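Side-chain contact in membrane-bound protease PH1510 (Pyrococcus horikoshii OT3, PDB 3WWV), which cleaves substrates preferentially near hydrophobic or aromatic residues as a membrane-bound serine protease, represented here by its C-terminal OB-fold domain: residues Gly15-Glu20 against Gly25-Arg30. Residues are numbered along the deposited sequence; the frame is centred on the assembly and turned at random.
Sequences GTVVEE and GMIKVR
T16 and K28 face each other as an antiparallel hydrogen-bonded pair, K28 N to T16 O at 2.8 Å and T16 N to K28 O at 3.0 Å, in a hairpin where the directions of the short strands 15-17 and 25-29 differ by 147°, antiparallel but splayed. Past the non-hydrogen-bonded pair V17-I27 the register slips by one: V18 N and E19 N each lie 3.0 Å from M26 O, a classic beta bulge. Both donors come from one face of the M26 carbonyl, tilted from its plane, whereas M26 N bonds back to E19 O in the carbonyl plane, on a lone pair. The extra residue, V18, drapes its isopropyl group over the partner strand. CG2 sits between its own backbone N and carbonyl carbon (chi1 -65° for CG1), which brings it to 3.3 Å from M26 O, while CG1 rests 3.8 Å from K28 CB; L33 of strand 32-38 also touches V18, M26 and K28. E19 and M26 meet at their bases, CB to CB 3.5 Å. On the face opposite T16, E19, M26 and K28, V17 CG2 lies 4.2 Å from I27 CG2, and I27 continues onto L60 and V62 in the barrel interior. T16 OG1 and K28 NZ hydrogen-bond outside the two segments, to K49 NZ and G31 O. Across the hairpin, therefore, polar cohesion is entirely backbone: the bulge keeps both successive N-H groups bonded as the chain turns its corner at V18, whose CG2 packs against the doubly gripped M26 oxygen.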
loop_
_atom_site.group_PDB
_atom_site.type_symbol
_atom_site.label_atom_id
_atom_site.label_comp_id
_atom_site.label_asym_id
_atom_site.label_seq_id
_atom_site.Cartn_x
_atom_site.Cartn_y
_atom_site.Cartn_z
ATOM N N GLY A 15 9.603 0.423 -4.406
ATOM C CA GLY A 15 10.420 1.077 -5.414
ATOM C C GLY A 15 11.349 2.110 -4.801
ATOM O O GLY A 15 11.383 2.301 -3.579
ATOM N N THR A 16 12.111 2.783 -5.653
ATOM C CA THR A 16 13.055 3.781 -5.189
ATOM C C THR A 16 12.805 5.027 -6.001
ATOM O O THR A 16 12.619 4.946 -7.219
ATOM C CB THR A 16 14.497 3.295 -5.391
ATOM O OG1 THR A 16 14.620 1.973 -4.857
ATOM C CG2 THR A 16 15.496 4.206 -4.686
ATOM N N VAL A 17 12.756 6.173 -5.327
ATOM C CA VAL A 17 12.591 7.444 -6.016
ATOM C C VAL A 17 13.847 7.705 -6.847
ATOM O O VAL A 17 14.961 7.647 -6.322
ATOM C CB VAL A 17 12.352 8.617 -5.041
ATOM C CG1 VAL A 17 12.225 9.930 -5.808
ATOM C CG2 VAL A 17 11.121 8.377 -4.166
ATOM N N VAL A 18 13.654 7.969 -8.140
ATOM C CA VAL A 18 14.748 8.337 -9.038
ATOM C C VAL A 18 14.681 9.824 -9.399
ATOM O O VAL A 18 15.699 10.448 -9.692
ATOM C CB VAL A 18 14.829 7.417 -10.285
ATOM C CG1 VAL A 18 15.178 5.995 -9.867
ATOM C CG2 VAL A 18 13.517 7.392 -11.053
ATOM N N GLU A 19 13.481 10.394 -9.334
ATOM C CA GLU A 19 13.304 11.836 -9.450
ATOM C C GLU A 19 12.307 12.304 -8.386
ATOM O O GLU A 19 11.151 11.876 -8.386
ATOM C CB GLU A 19 12.826 12.213 -10.856
ATOM C CG GLU A 19 12.515 13.690 -11.025
ATOM C CD GLU A 19 12.029 14.025 -12.421
ATOM O OE1 GLU A 19 12.878 14.239 -13.313
ATOM O OE2 GLU A 19 10.801 14.084 -12.627
ATOM N N GLU A 20 12.767 13.185 -7.497
ATOM C CA GLU A 20 12.007 13.633 -6.318
ATOM C C GLU A 20 10.507 13.765 -6.557
ATOM O O GLU A 20 10.073 14.388 -7.535
ATOM C CB GLU A 20 12.567 14.953 -5.764
ATOM C CG GLU A 20 11.940 15.403 -4.454
ATOM C CD GLU A 20 12.531 16.701 -3.930
ATOM O OE1 GLU A 20 12.275 17.777 -4.527
ATOM O OE2 GLU A 20 13.240 16.644 -2.897
ATOM N N GLY A 25 6.622 12.856 -9.477
ATOM C CA GLY A 25 7.997 12.556 -9.875
ATOM C C GLY A 25 8.112 11.208 -10.559
ATOM O O GLY A 25 7.188 10.771 -11.246
ATOM N N MET A 26 9.230 10.534 -10.322
ATOM C CA MET A 26 9.586 9.351 -11.066
ATOM C C MET A 26 10.155 8.307 -10.107
ATOM O O MET A 26 10.994 8.632 -9.269
ATOM C CB MET A 26 10.633 9.745 -12.109
ATOM C CG MET A 26 10.656 8.896 -13.360
ATOM S SD MET A 26 9.360 9.363 -14.513
ATOM C CE MET A 26 9.351 7.925 -15.581
ATOM N N ILE A 27 9.695 7.061 -10.211
ATOM C CA ILE A 27 10.254 5.973 -9.396
ATOM C C ILE A 27 10.680 4.768 -10.235
ATOM O O ILE A 27 10.202 4.570 -11.357
ATOM C CB ILE A 27 9.311 5.485 -8.262
ATOM C CG1 ILE A 27 8.067 4.780 -8.824
ATOM C CG2 ILE A 27 8.965 6.615 -7.307
ATOM C CD1 ILE A 27 7.153 4.201 -7.755
ATOM N N LYS A 28 11.585 3.969 -9.683
ATOM C CA LYS A 28 11.964 2.721 -10.306
ATOM C C LYS A 28 11.336 1.574 -9.525
ATOM O O LYS A 28 11.558 1.440 -8.324
ATOM C CB LYS A 28 13.485 2.587 -10.366
ATOM C CG LYS A 28 13.970 1.723 -11.523
ATOM C CD LYS A 28 15.480 1.838 -11.701
ATOM C CE LYS A 28 15.960 1.101 -12.944
ATOM N NZ LYS A 28 15.496 1.759 -14.200
ATOM N N VAL A 29 10.514 0.778 -10.198
ATOM C CA VAL A 29 9.923 -0.401 -9.582
ATOM C C VAL A 29 10.225 -1.590 -10.470
ATOM O O VAL A 29 9.879 -1.584 -11.656
ATOM C CB VAL A 29 8.402 -0.272 -9.364
ATOM C CG1 VAL A 29 7.818 -1.592 -8.890
ATOM C CG2 VAL A 29 8.102 0.805 -8.341
ATOM N N ARG A 30 10.840 -2.613 -9.867
ATOM C CA ARG A 30 11.502 -3.705 -10.583
ATOM C C ARG A 30 12.608 -3.064 -11.434
ATOM O O ARG A 30 13.492 -2.393 -10.891
ATOM C CB ARG A 30 10.503 -4.539 -11.406
ATOM C CG ARG A 30 9.412 -5.199 -10.568
ATOM C CD ARG A 30 8.239 -5.677 -11.418
ATOM N NE ARG A 30 7.549 -4.578 -12.103
ATOM C CZ ARG A 30 6.401 -4.692 -12.771
ATOM N NH1 ARG A 30 5.772 -5.858 -12.865
ATOM N NH2 ARG A 30 5.873 -3.627 -13.349
#